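Long-range contacts in TqaA (Penicillium aethiopicum, PDB 5EGF), which belongs to the nonribosomal peptide synthetases and, through this C-terminal condensation-like domain, probably releases the finished peptide by macrocyclization: residues S69-I74 against V171-I176; L399-S404 against L416-S421; S185-F190 against L395-P400; V92-I97 against T200-T205. The protein carries 2 engineered substitutions. One frame throughout, in Å; residues are numbered along the deposited sequence.

Contact 1: residues S69-I74 against V171-I176; sequences SYNWTI and VLTIQI
Val171 packs against Thr73, its CG2 4.0 Å from Thr73 OG1. The two strands run antiparallel and form a continuous ladder. Leu172 and Trp72 form a hydrogen-bonded pair: Trp72 N donates to Leu172 O at 2.7 Å in a nearly straight bond (174°), and Leu172 N returns one to Trp72 O. Leu172 CB also lies beside Ile74 CD1. Thr173 turns to the face that carries Ser69 and Asn71. Its CB sits 3.2 Å from Asn71 OD1, and its OG1 shares a water with Ser69 OG, to which the water donates. Ser69 OG in turn donates to a lone pair of Asn71 OD1 at 2.6 Å, in the plane of the amide. Were Asn71 an alanine, the Ser69 hydroxyl would probably lose this acceptor and turn more freely. Ile174 repeats the backbone pairing with Tyr70. Gln175 NE2 gives a hydrogen to the same water, 2.9 Å away, and another to Asp144. Ile176 brings CG2 to the edge of the Tyr70 ring, 3.6 Å from CE2. Strands 158-163 and 417-425 flank the pair in the mixed sheet. Helix 132-144 covers the Ser69 face, and Phe190 of helix 186-197 packs on the Tyr70 and Trp72 face.

Contact 2: residues L399-S404 against L416-S421; sequences LPLRGS and LDVQYS
Val418 points into the bend made by Leu399, Pro400 and Leu401. Its CB sits 3.3 Å from Leu399 O. From there the side chain forks. CG1, anti to the backbone N (chi1 -178°), runs to Leu399 CB at 3.7 Å. CG2 passes Leu399 O and ends 4.2 Å from Leu401 CB. The carbonyl of Leu399 thus lies against the whole fork. It also accepts a weak bond from Leu401 N, which closes an inverse gamma turn centred on Pro400. Losing both Val418 methyls to an alanine is likely to leave a gap below Leu399 CB and Leu401 CB, where CG1 and CG2 now sit. Further along, Leu416 lays CD2 against Gly403, 3.6 Å from its CA. Gly403 has positive phi (75°), and a CB there would run into Leu416 CD1. The only direct backbone bond between the segments is weak: Leu416 N to Arg402 O at 3.3 Å. Water does more of the polar work. One water accepts from Leu399 N and donates to Val418 O at 2.9 Å; another donates to Arg402 O and Leu416 O. The loop is therefore held to the start of strand 417-425 mainly by aliphatic packing and bridging water, and not by regular strand pairing.

Contact 3: residues S185-F190 against L395-P400; sequences SIPKLF and LSFSLP
Phe397 is the main bump that the loop offers to the N-terminal part of helix 186-197. Its ring fits a shallow hollow made by Ile186, Pro187 and Phe190. Ile186 CG2 is 3.8 Å from Phe397 CE1, the two side chains crossing at about a right angle. Pro187 CG closes the hollow at the ring edge, 4.3 Å from the same CE1. Phe190 turns an edge toward the Phe397 face in an offset edge-to-face pair. The ring centroids are 6.0 Å apart and the planes stand at 86°. With CG of Phe190 beside its backbone N (chi1 -65°), the ring stands out from the helix toward Phe397, and CD2 lies 3.9 Å from Phe397 CB. The next carbonyl, Ser398 O, fits under Phe190 CB at 3.5 Å. Leu399 adds a second bump: its CD1 lies 3.3 Å from Phe190 O. Trp72 of strand 67-75 touches Phe190, Phe397 and Leu399, and the Tyr420 ring meets that of Phe397 obliquely. Asp182, which ends the SHxxxD motif of fungal terminal condensation domains, and phosphopantetheine-binding Gly183 lie shortly before the helix. The loop carries the chain from the second lobe's sheet to the first lobe's, a crossover characteristic of the condensation-domain fold.

Contact 4: residues V92-I97 against T200-T205; sequences VDRHSI and TPLPPT. With EDO (1,2-ethanediol), chain Z.
The Arg94 guanidinium, in the first lobe of the condensation domain, carries the methyl CG2 of Thr205 over one face, 3.6 Å from CZ. Pro204 CA meets its edge, in plane. The His95 ring has Arg94 NE above one face, set toward the rim, while Thr205 CG2 approaches His95 CE1 obliquely at 4.2 Å. Here the C-terminal end of helix 81-94 meets the proline-rich loop between helices 186-197 and 208-217. Arg94 CG lies between the backbone N and the carbonyl carbon (chi1 62°), and the chain then bends at chi2 and chi3 to bring the guanidinium to the loop. NH2 gives a weak hydrogen bond to Pro203 O, 2.9 Å away but poorly aligned at 118°. The stronger partner of the arginine is Asp192 of helix 186-197, which forms a salt bridge with NH1. The same carboxylate accepts from His95 NE2, so it probably holds both flat groups in place. A 1,2-ethanediol, probably from the crystallisation liquor, lies beside Ile97 and is hydrogen-bonded to Thr100, Gln111 and Ala209. Leu202 crosses the arginine side chain at about a right angle, with CD1 3.2 Å from Arg94 NH1.

Overall arrangement
Contacts 1, 2 and 3 form one cluster, with centres about 12 Å apart in each pairing. Strand 67-75 joins the first two: it pairs with 169-177 on one side and 417-425 on the other, with probable hydrogen bonds from Asn71 N to Ser421 O and from Thr73 N to Gln419 O, each 2.8 Å. Trp72 links contact 1 to contact 3, and contacts 2 and 3 share Leu399 and Pro400. Contact 4 touches none of the others; its centre is about 15 Å from that of contact 3. The phosphopantetheine site, empty in this chain, borders the cluster: its residue Gly183 lies about 5 Å from the side chain of Ile186 and about 7 Å from that of Tyr70.

Contact 1: residues S69-I74 against V171-I176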
loop_
_atom_site.group_PDB
_atom_site.type_symbol
_atom_site.label_atom_id
_atom_site.label_comp_id
_atom_site.label_asym_id
_atom_site.label_seq_id
_atom_site.Cartn_x
_atom_site.Cartn_y
_atom_site.Cartn_z
ATOM N N SER C 69 29.416 15.207 -10.144
ATOM C CA SER C 69 29.822 16.565 -9.825
ATOM C C SER C 69 31.009 16.397 -8.909
ATOM O O SER C 69 30.861 15.919 -7.798
ATOM C CB SER C 69 28.695 17.363 -9.143
ATOM O OG SER C 69 29.144 18.651 -8.708
ATOM N N TYR C 70 32.197 16.763 -9.365
ATOM C CA TYR C 70 33.352 16.694 -8.482
ATOM C C TYR C 70 33.555 18.016 -7.728
ATOM O O TYR C 70 33.828 19.053 -8.336
ATOM C CB TYR C 70 34.596 16.325 -9.267
ATOM C CG TYR C 70 34.592 14.909 -9.791
ATOM C CD1 TYR C 70 34.885 13.842 -8.956
ATOM C CD2 TYR C 70 34.309 14.639 -11.123
ATOM C CE1 TYR C 70 34.896 12.549 -9.421
ATOM C CE2 TYR C 70 34.323 13.336 -11.604
ATOM C CZ TYR C 70 34.617 12.298 -10.748
ATOM O OH TYR C 70 34.635 11.005 -11.219
ATOM N N ASN C 71 33.438 17.965 -6.404
ATOM C CA ASN C 71 33.363 19.180 -5.598
ATOM C C ASN C 71 34.558 19.389 -4.691
ATOM O O ASN C 71 34.928 18.521 -3.892
ATOM C CB ASN C 71 32.087 19.187 -4.765
ATOM C CG ASN C 71 30.892 18.694 -5.540
ATOM O OD1 ASN C 71 30.728 19.015 -6.722
ATOM N ND2 ASN C 71 30.054 17.885 -4.886
ATOM N N TRP C 72 35.150 20.564 -4.820
ATOM C CA TRP C 72 36.293 20.954 -4.012
ATOM C C TRP C 72 35.955 22.125 -3.081
ATOM O O TRP C 72 35.636 23.233 -3.532
ATOM C CB TRP C 72 37.460 21.298 -4.932
ATOM C CG TRP C 72 37.907 20.112 -5.760
ATOM C CD1 TRP C 72 37.511 19.795 -7.033
ATOM C CD2 TRP C 72 38.818 19.079 -5.357
ATOM N NE1 TRP C 72 38.126 18.637 -7.445
ATOM C CE2 TRP C 72 38.937 18.180 -6.438
ATOM C CE3 TRP C 72 39.547 18.830 -4.188
ATOM C CZ2 TRP C 72 39.764 17.061 -6.388
ATOM C CZ3 TRP C 72 40.365 17.712 -4.144
ATOM C CH2 TRP C 72 40.462 16.842 -5.236
ATOM N N THR C 73 36.003 21.860 -1.780
ATOM C CA THR C 73 35.825 22.899 -0.772
ATOM C C THR C 73 37.173 23.564 -0.510
ATOM O O THR C 73 38.113 22.906 -0.051
ATOM C CB THR C 73 35.258 22.330 0.559
ATOM O OG1 THR C 73 33.990 21.707 0.325
ATOM C CG2 THR C 73 35.079 23.439 1.581
ATOM N N ILE C 74 37.257 24.862 -0.805
ATOM C CA ILE C 74 38.498 25.633 -0.666
ATOM C C ILE C 74 38.401 26.703 0.419
ATOM O O ILE C 74 37.635 27.663 0.287
ATOM C CB ILE C 74 38.878 26.320 -1.994
ATOM C CG1 ILE C 74 39.251 25.276 -3.056
ATOM C CG2 ILE C 74 40.014 27.303 -1.774
ATOM C CD1 ILE C 74 38.679 25.561 -4.436
ATOM N N VAL C 171 33.224 26.733 -2.861
ATOM C CA VAL C 171 33.148 25.401 -3.437
ATOM C C VAL C 171 33.302 25.477 -4.944
ATOM O O VAL C 171 32.642 26.285 -5.624
ATOM C CB VAL C 171 31.869 24.641 -3.047
ATOM C CG1 VAL C 171 31.864 23.242 -3.677
ATOM C CG2 VAL C 171 31.769 24.537 -1.527
ATOM N N LEU C 172 34.217 24.660 -5.457
ATOM C CA LEU C 172 34.401 24.540 -6.890
ATOM C C LEU C 172 33.787 23.204 -7.301
ATOM O O LEU C 172 34.102 22.159 -6.716
ATOM C CB LEU C 172 35.898 24.553 -7.223
ATOM C CG LEU C 172 36.372 24.690 -8.669
ATOM C CD1 LEU C 172 37.247 23.499 -9.053
ATOM C CD2 LEU C 172 35.200 24.838 -9.610
ATOM N N THR C 173 32.895 23.211 -8.281
ATOM C CA THR C 173 32.378 21.932 -8.737
ATOM C C THR C 173 32.632 21.715 -10.211
ATOM O O THR C 173 32.408 22.603 -11.046
ATOM C CB THR C 173 30.871 21.751 -8.458
ATOM O OG1 THR C 173 30.117 22.376 -9.496
ATOM C CG2 THR C 173 30.480 22.311 -7.089
ATOM N N ILE C 174 33.092 20.513 -10.533
ATOM C CA ILE C 174 33.281 20.141 -11.928
ATOM C C ILE C 174 32.247 19.083 -12.289
ATOM O O ILE C 174 32.229 17.996 -11.699
ATOM C CB ILE C 174 34.705 19.606 -12.151
ATOM C CG1 ILE C 174 35.723 20.641 -11.667
ATOM C CG2 ILE C 174 34.918 19.243 -13.602
ATOM C CD1 ILE C 174 37.084 20.074 -11.359
ATOM N N GLN C 175 31.360 19.393 -13.224
ATOM C CA GLN C 175 30.404 18.382 -13.676
ATOM C C GLN C 175 30.905 17.669 -14.947
ATOM O O GLN C 175 31.557 18.285 -15.793
ATOM C CB GLN C 175 29.020 18.998 -13.894
ATOM C CG GLN C 175 28.337 19.430 -12.621
ATOM C CD GLN C 175 26.938 19.967 -12.849
ATOM O OE1 GLN C 175 26.418 19.954 -13.969
ATOM N NE2 GLN C 175 26.328 20.467 -11.786
ATOM N N ILE C 176 30.600 16.377 -15.091
ATOM C CA ILE C 176 31.152 15.617 -16.214
ATOM C C ILE C 176 30.439 14.289 -16.446
ATOM O O ILE C 176 30.021 13.635 -15.504
ATOM C CB ILE C 176 32.666 15.390 -16.019
ATOM C CG1 ILE C 176 33.265 14.559 -17.158
ATOM C CG2 ILE C 176 32.965 14.737 -14.669
ATOM C CD1 ILE C 176 34.758 14.275 -16.964
HETATM O O HOH W 1 27.690 20.749 -9.190
#

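Contact 2: residues L399-S404 against L416-S421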
loop_
_atom_site.group_PDB
_atom_site.type_symbol
_atom_site.label_atom_id
_atom_site.label_comp_id
_atom_site.label_asym_id
_atom_site.label_seq_id
_atom_site.Cartn_x
_atom_site.Cartn_y
_atom_site.Cartn_z
ATOM N N LEU C 399 43.802 18.431 -4.725
ATOM C CA LEU C 399 43.855 19.666 -5.494
ATOM C C LEU C 399 44.714 20.646 -4.710
ATOM O O LEU C 399 44.194 21.457 -3.939
ATOM C CB LEU C 399 42.450 20.232 -5.709
ATOM C CG LEU C 399 42.283 21.215 -6.873
ATOM C CD1 LEU C 399 42.837 20.625 -8.158
ATOM C CD2 LEU C 399 40.832 21.591 -7.067
ATOM N N PRO C 400 46.042 20.551 -4.896
ATOM C CA PRO C 400 47.077 21.327 -4.201
ATOM C C PRO C 400 47.150 22.755 -4.732
ATOM O O PRO C 400 48.199 23.176 -5.243
ATOM C CB PRO C 400 48.377 20.582 -4.557
ATOM C CG PRO C 400 47.949 19.306 -5.231
ATOM C CD PRO C 400 46.639 19.623 -5.868
ATOM N N LEU C 401 46.047 23.485 -4.593
ATOM C CA LEU C 401 45.932 24.828 -5.148
ATOM C C LEU C 401 46.957 25.828 -4.593
ATOM O O LEU C 401 47.228 26.854 -5.234
ATOM C CB LEU C 401 44.492 25.349 -5.040
ATOM C CG LEU C 401 43.701 25.293 -6.356
ATOM C CD1 LEU C 401 44.302 24.280 -7.338
ATOM C CD2 LEU C 401 42.230 25.005 -6.087
ATOM N N ARG C 402 47.518 25.537 -3.419
ATOM C CA ARG C 402 48.711 26.247 -2.948
ATOM C C ARG C 402 48.487 27.623 -2.315
ATOM O O ARG C 402 48.706 27.808 -1.118
ATOM C CB ARG C 402 49.703 26.400 -4.096
ATOM C CG ARG C 402 51.069 26.821 -3.637
ATOM C CD ARG C 402 51.977 25.615 -3.401
ATOM N NE ARG C 402 52.472 25.070 -4.664
ATOM C CZ ARG C 402 52.131 23.885 -5.165
ATOM N NH1 ARG C 402 51.299 23.084 -4.502
ATOM N NH2 ARG C 402 52.633 23.498 -6.331
ATOM N N GLY C 403 48.100 28.596 -3.135
ATOM C CA GLY C 403 47.799 29.933 -2.647
ATOM C C GLY C 403 49.004 30.784 -2.277
ATOM O O GLY C 403 50.004 30.280 -1.755
ATOM N N SER C 404 48.893 32.085 -2.551
ATOM C CA SER C 404 49.922 33.069 -2.213
ATOM C C SER C 404 49.982 33.368 -0.708
ATOM O O SER C 404 49.934 34.528 -0.286
ATOM C CB SER C 404 49.682 34.361 -2.992
ATOM O OG SER C 404 49.474 34.095 -4.369
ATOM N N LEU C 416 46.148 27.612 1.036
ATOM C CA LEU C 416 44.819 27.077 0.719
ATOM C C LEU C 416 44.569 25.650 1.208
ATOM O O LEU C 416 45.380 24.747 0.984
ATOM C CB LEU C 416 44.556 27.172 -0.784
ATOM C CG LEU C 416 43.935 28.492 -1.222
ATOM C CD1 LEU C 416 44.306 29.583 -0.231
ATOM C CD2 LEU C 416 44.355 28.857 -2.633
ATOM N N ASP C 417 43.433 25.463 1.874
ATOM C CA ASP C 417 43.009 24.149 2.353
ATOM C C ASP C 417 41.870 23.627 1.488
ATOM O O ASP C 417 40.757 24.165 1.520
ATOM C CB ASP C 417 42.579 24.222 3.817
ATOM C CG ASP C 417 41.758 23.021 4.246
ATOM O OD1 ASP C 417 40.538 23.014 3.975
ATOM O OD2 ASP C 417 42.326 22.088 4.860
ATOM N N VAL C 418 42.159 22.580 0.719
ATOM C CA VAL C 418 41.221 22.077 -0.274
ATOM C C VAL C 418 40.786 20.647 0.021
ATOM O O VAL C 418 41.614 19.727 0.063
ATOM C CB VAL C 418 41.837 22.145 -1.683
ATOM C CG1 VAL C 418 40.842 21.654 -2.734
ATOM C CG2 VAL C 418 42.296 23.565 -1.986
ATOM N N GLN C 419 39.482 20.466 0.220
ATOM C CA GLN C 419 38.922 19.142 0.471
ATOM C C GLN C 419 38.073 18.683 -0.711
ATOM O O GLN C 419 37.451 19.504 -1.396
ATOM C CB GLN C 419 38.086 19.130 1.756
ATOM C CG GLN C 419 38.859 19.491 3.039
ATOM C CD GLN C 419 39.972 18.502 3.384
ATOM O OE1 GLN C 419 39.961 17.353 2.934
ATOM N NE2 GLN C 419 40.937 18.949 4.189
ATOM N N TYR C 420 38.050 17.367 -0.921
ATOM C CA TYR C 420 37.323 16.727 -2.011
ATOM C C TYR C 420 36.037 16.093 -1.522
ATOM O O TYR C 420 35.996 15.517 -0.431
ATOM C CB TYR C 420 38.193 15.612 -2.604
ATOM C CG TYR C 420 37.485 14.623 -3.524
ATOM C CD1 TYR C 420 37.272 14.927 -4.862
ATOM C CD2 TYR C 420 37.078 13.365 -3.068
ATOM C CE1 TYR C 420 36.647 14.024 -5.726
ATOM C CE2 TYR C 420 36.454 12.449 -3.934
ATOM C CZ TYR C 420 36.244 12.796 -5.262
ATOM O OH TYR C 420 35.635 11.921 -6.133
ATOM N N SER C 421 34.997 16.180 -2.343
ATOM C CA SER C 421 33.785 15.386 -2.149
ATOM C C SER C 421 33.098 15.343 -3.509
ATOM O O SER C 421 33.561 16.001 -4.452
ATOM C CB SER C 421 32.871 16.005 -1.077
ATOM O OG SER C 421 32.152 17.115 -1.602
HETATM O O HOH W 2 43.506 18.419 -1.636
HETATM O O HOH W 3 48.529 25.537 0.390
#

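Contact 3: residues S185-F190 against L395-P400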
loop_
_atom_site.group_PDB
_atom_site.type_symbol
_atom_site.label_atom_id
_atom_site.label_comp_id
_atom_site.label_asym_id
_atom_site.label_seq_id
_atom_site.Cartn_x
_atom_site.Cartn_y
_atom_site.Cartn_z
ATOM N N SER C 185 42.410 8.083 -15.555
ATOM C CA SER C 185 42.696 9.425 -16.053
ATOM C C SER C 185 42.065 10.593 -15.266
ATOM O O SER C 185 42.432 11.750 -15.490
ATOM C CB SER C 185 42.349 9.540 -17.549
ATOM O OG SER C 185 40.965 9.350 -17.796
ATOM N N ILE C 186 41.135 10.311 -14.353
ATOM C CA ILE C 186 40.491 11.391 -13.591
ATOM C C ILE C 186 41.494 12.177 -12.725
ATOM O O ILE C 186 41.428 13.413 -12.665
ATOM C CB ILE C 186 39.247 10.912 -12.763
ATOM C CG1 ILE C 186 38.335 12.088 -12.393
ATOM C CG2 ILE C 186 39.672 10.202 -11.499
ATOM C CD1 ILE C 186 38.014 13.021 -13.548
ATOM N N PRO C 187 42.445 11.479 -12.074
ATOM C CA PRO C 187 43.389 12.223 -11.237
ATOM C C PRO C 187 44.239 13.157 -12.082
ATOM O O PRO C 187 44.768 14.148 -11.581
ATOM C CB PRO C 187 44.271 11.122 -10.643
ATOM C CG PRO C 187 43.459 9.904 -10.732
ATOM C CD PRO C 187 42.717 10.038 -12.022
ATOM N N LYS C 188 44.369 12.843 -13.362
ATOM C CA LYS C 188 45.105 13.715 -14.255
ATOM C C LYS C 188 44.361 15.048 -14.382
ATOM O O LYS C 188 44.981 16.116 -14.413
ATOM C CB LYS C 188 45.300 13.046 -15.621
ATOM C CG LYS C 188 46.678 13.276 -16.257
ATOM C CD LYS C 188 47.794 12.631 -15.430
ATOM C CE LYS C 188 49.158 12.733 -16.123
ATOM N NZ LYS C 188 50.194 13.419 -15.287
ATOM N N LEU C 189 43.032 14.982 -14.435
ATOM C CA LEU C 189 42.219 16.179 -14.596
ATOM C C LEU C 189 42.491 17.092 -13.407
ATOM O O LEU C 189 42.593 18.300 -13.543
ATOM C CB LEU C 189 40.733 15.810 -14.671
ATOM C CG LEU C 189 39.706 16.871 -15.082
ATOM C CD1 LEU C 189 38.381 16.232 -15.428
ATOM C CD2 LEU C 189 39.499 17.939 -14.011
ATOM N N PHE C 190 42.676 16.479 -12.250
ATOM C CA PHE C 190 42.891 17.210 -11.011
ATOM C C PHE C 190 44.315 17.736 -10.887
ATOM O O PHE C 190 44.532 18.816 -10.345
ATOM C CB PHE C 190 42.559 16.311 -9.815
ATOM C CG PHE C 190 41.104 15.918 -9.741
ATOM C CD1 PHE C 190 40.128 16.683 -10.404
ATOM C CD2 PHE C 190 40.694 14.799 -9.009
ATOM C CE1 PHE C 190 38.757 16.335 -10.333
ATOM C CE2 PHE C 190 39.327 14.446 -8.933
ATOM C CZ PHE C 190 38.361 15.214 -9.598
ATOM N N LEU C 395 41.738 5.894 -5.159
ATOM C CA LEU C 395 40.453 5.943 -4.465
ATOM C C LEU C 395 40.243 7.250 -3.680
ATOM O O LEU C 395 39.191 7.462 -3.068
ATOM C CB LEU C 395 40.337 4.747 -3.523
ATOM C CG LEU C 395 40.374 3.380 -4.211
ATOM C CD1 LEU C 395 40.717 2.265 -3.225
ATOM C CD2 LEU C 395 39.053 3.111 -4.932
ATOM N N SER C 396 41.251 8.116 -3.697
ATOM C CA SER C 396 41.192 9.376 -2.968
ATOM C C SER C 396 42.015 10.392 -3.737
ATOM O O SER C 396 42.988 10.029 -4.402
ATOM C CB SER C 396 41.720 9.206 -1.545
ATOM O OG SER C 396 43.076 9.593 -1.480
ATOM N N PHE C 397 41.629 11.661 -3.633
ATOM C CA PHE C 397 42.072 12.670 -4.592
ATOM C C PHE C 397 42.567 13.988 -3.981
ATOM O O PHE C 397 42.435 14.223 -2.775
ATOM C CB PHE C 397 40.942 12.922 -5.589
ATOM C CG PHE C 397 40.336 11.656 -6.128
ATOM C CD1 PHE C 397 40.844 11.064 -7.286
ATOM C CD2 PHE C 397 39.284 11.033 -5.463
ATOM C CE1 PHE C 397 40.300 9.879 -7.789
ATOM C CE2 PHE C 397 38.733 9.850 -5.951
ATOM C CZ PHE C 397 39.242 9.270 -7.120
ATOM N N SER C 398 43.135 14.847 -4.824
ATOM C CA SER C 398 43.797 16.054 -4.341
ATOM C C SER C 398 43.710 17.235 -5.300
ATOM O O SER C 398 43.559 17.068 -6.518
ATOM C CB SER C 398 45.268 15.762 -4.018
ATOM O OG SER C 398 45.382 14.701 -3.086
ATOM N N LEU C 399 43.802 18.431 -4.725
ATOM C CA LEU C 399 43.855 19.666 -5.494
ATOM C C LEU C 399 44.714 20.646 -4.710
ATOM O O LEU C 399 44.194 21.457 -3.939
ATOM C CB LEU C 399 42.450 20.232 -5.709
ATOM C CG LEU C 399 42.283 21.215 -6.873
ATOM C CD1 LEU C 399 42.837 20.625 -8.158
ATOM C CD2 LEU C 399 40.832 21.591 -7.067
ATOM N N PRO C 400 46.042 20.551 -4.896
ATOM C CA PRO C 400 47.077 21.327 -4.201
ATOM C C PRO C 400 47.150 22.755 -4.732
ATOM O O PRO C 400 48.199 23.176 -5.243
ATOM C CB PRO C 400 48.377 20.582 -4.557
ATOM C CG PRO C 400 47.949 19.306 -5.231
ATOM C CD PRO C 400 46.639 19.623 -5.868
#

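Contact 4: residues V92-I97 against T200-T205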
loop_
_atom_site.group_PDB
_atom_site.type_symbol
_atom_site.label_atom_id
_atom_site.label_comp_id
_atom_site.label_asym_id
_atom_site.label_seq_id
_atom_site.Cartn_x
_atom_site.Cartn_y
_atom_site.Cartn_z
ATOM N N VAL C 92 39.912 23.134 -20.032
ATOM C CA VAL C 92 39.053 22.724 -21.124
ATOM C C VAL C 92 39.787 22.859 -22.459
ATOM O O VAL C 92 39.575 22.055 -23.373
ATOM C CB VAL C 92 37.777 23.557 -21.166
ATOM C CG1 VAL C 92 37.078 23.400 -22.511
ATOM C CG2 VAL C 92 36.856 23.159 -20.024
ATOM N N ASP C 93 40.657 23.865 -22.571
ATOM C CA ASP C 93 41.405 24.102 -23.811
ATOM C C ASP C 93 42.285 22.920 -24.182
ATOM O O ASP C 93 42.372 22.529 -25.343
ATOM C CB ASP C 93 42.299 25.338 -23.690
ATOM C CG ASP C 93 41.544 26.628 -23.903
ATOM O OD1 ASP C 93 40.469 26.585 -24.544
ATOM O OD2 ASP C 93 42.020 27.688 -23.430
ATOM N N ARG C 94 42.948 22.360 -23.183
ATOM C CA ARG C 94 43.954 21.345 -23.430
ATOM C C ARG C 94 43.423 19.907 -23.472
ATOM O O ARG C 94 44.137 18.988 -23.886
ATOM C CB ARG C 94 45.047 21.447 -22.374
ATOM C CG ARG C 94 44.569 21.210 -20.976
ATOM C CD ARG C 94 45.642 20.490 -20.198
ATOM N NE ARG C 94 46.732 20.049 -21.064
ATOM C CZ ARG C 94 47.773 19.338 -20.639
ATOM N NH1 ARG C 94 47.851 18.986 -19.368
ATOM N NH2 ARG C 94 48.730 18.979 -21.479
ATOM N N HIS C 95 42.185 19.702 -23.033
ATOM C CA HIS C 95 41.600 18.362 -23.041
ATOM C C HIS C 95 40.351 18.348 -23.918
ATOM O O HIS C 95 39.287 18.772 -23.484
ATOM C CB HIS C 95 41.250 17.932 -21.614
ATOM C CG HIS C 95 42.442 17.659 -20.742
ATOM N ND1 HIS C 95 43.385 16.696 -21.039
ATOM C CD2 HIS C 95 42.822 18.202 -19.559
ATOM C CE1 HIS C 95 44.299 16.667 -20.082
ATOM N NE2 HIS C 95 43.980 17.570 -19.172
ATOM N N SER C 96 40.468 17.860 -25.147
ATOM C CA SER C 96 39.358 18.023 -26.085
ATOM C C SER C 96 38.089 17.252 -25.707
ATOM O O SER C 96 36.977 17.629 -26.127
ATOM C CB SER C 96 39.792 17.710 -27.523
ATOM O OG SER C 96 40.140 16.350 -27.674
ATOM N N ILE C 97 38.244 16.179 -24.929
ATOM C CA ILE C 97 37.077 15.473 -24.406
ATOM C C ILE C 97 36.206 16.410 -23.551
ATOM O O ILE C 97 34.984 16.284 -23.535
ATOM C CB ILE C 97 37.450 14.193 -23.622
ATOM C CG1 ILE C 97 36.203 13.332 -23.378
ATOM C CG2 ILE C 97 38.150 14.533 -22.316
ATOM C CD1 ILE C 97 35.354 13.066 -24.621
ATOM N N THR C 200 52.328 26.191 -12.850
ATOM C CA THR C 200 53.387 25.213 -12.999
ATOM C C THR C 200 53.288 24.712 -14.432
ATOM O O THR C 200 52.184 24.519 -14.948
ATOM C CB THR C 200 53.187 24.021 -12.044
ATOM O OG1 THR C 200 53.928 24.232 -10.832
ATOM C CG2 THR C 200 53.627 22.703 -12.715
ATOM N N PRO C 201 54.441 24.512 -15.091
ATOM C CA PRO C 201 54.462 24.093 -16.501
ATOM C C PRO C 201 53.950 22.663 -16.692
ATOM O O PRO C 201 54.198 21.789 -15.857
ATOM C CB PRO C 201 55.950 24.195 -16.879
ATOM C CG PRO C 201 56.569 25.082 -15.821
ATOM C CD PRO C 201 55.793 24.788 -14.574
ATOM N N LEU C 202 53.221 22.439 -17.781
ATOM C CA LEU C 202 52.704 21.110 -18.085
ATOM C C LEU C 202 53.229 20.589 -19.417
ATOM O O LEU C 202 53.420 21.356 -20.363
ATOM C CB LEU C 202 51.169 21.097 -18.111
ATOM C CG LEU C 202 50.397 21.118 -16.795
ATOM C CD1 LEU C 202 48.901 21.019 -17.078
ATOM C CD2 LEU C 202 50.860 20.003 -15.858
ATOM N N PRO C 203 53.458 19.274 -19.491
ATOM C CA PRO C 203 53.760 18.613 -20.760
ATOM C C PRO C 203 52.617 18.792 -21.753
ATOM O O PRO C 203 51.568 19.306 -21.379
ATOM C CB PRO C 203 53.868 17.135 -20.362
ATOM C CG PRO C 203 53.205 17.027 -19.030
ATOM C CD PRO C 203 53.457 18.332 -18.360
ATOM N N PRO C 204 52.831 18.408 -23.021
ATOM C CA PRO C 204 51.719 18.262 -23.963
ATOM C C PRO C 204 51.080 16.872 -23.829
ATOM O O PRO C 204 51.652 15.981 -23.183
ATOM C CB PRO C 204 52.394 18.423 -25.324
ATOM C CG PRO C 204 53.778 17.943 -25.099
ATOM C CD PRO C 204 54.139 18.318 -23.691
ATOM N N THR C 205 49.903 16.695 -24.423
ATOM C CA THR C 205 49.100 15.502 -24.177
ATOM C C THR C 205 48.145 15.240 -25.341
ATOM O O THR C 205 47.873 16.138 -26.142
ATOM C CB THR C 205 48.284 15.666 -22.870
ATOM O OG1 THR C 205 47.663 14.424 -22.503
ATOM C CG2 THR C 205 47.216 16.749 -23.044
HETATM C C1 EDO Z . 36.913 13.146 -27.996
HETATM O O1 EDO Z . 35.587 13.685 -28.084
HETATM C C2 EDO Z . 37.915 14.257 -27.693
HETATM O O2 EDO Z . 39.204 13.701 -27.395
#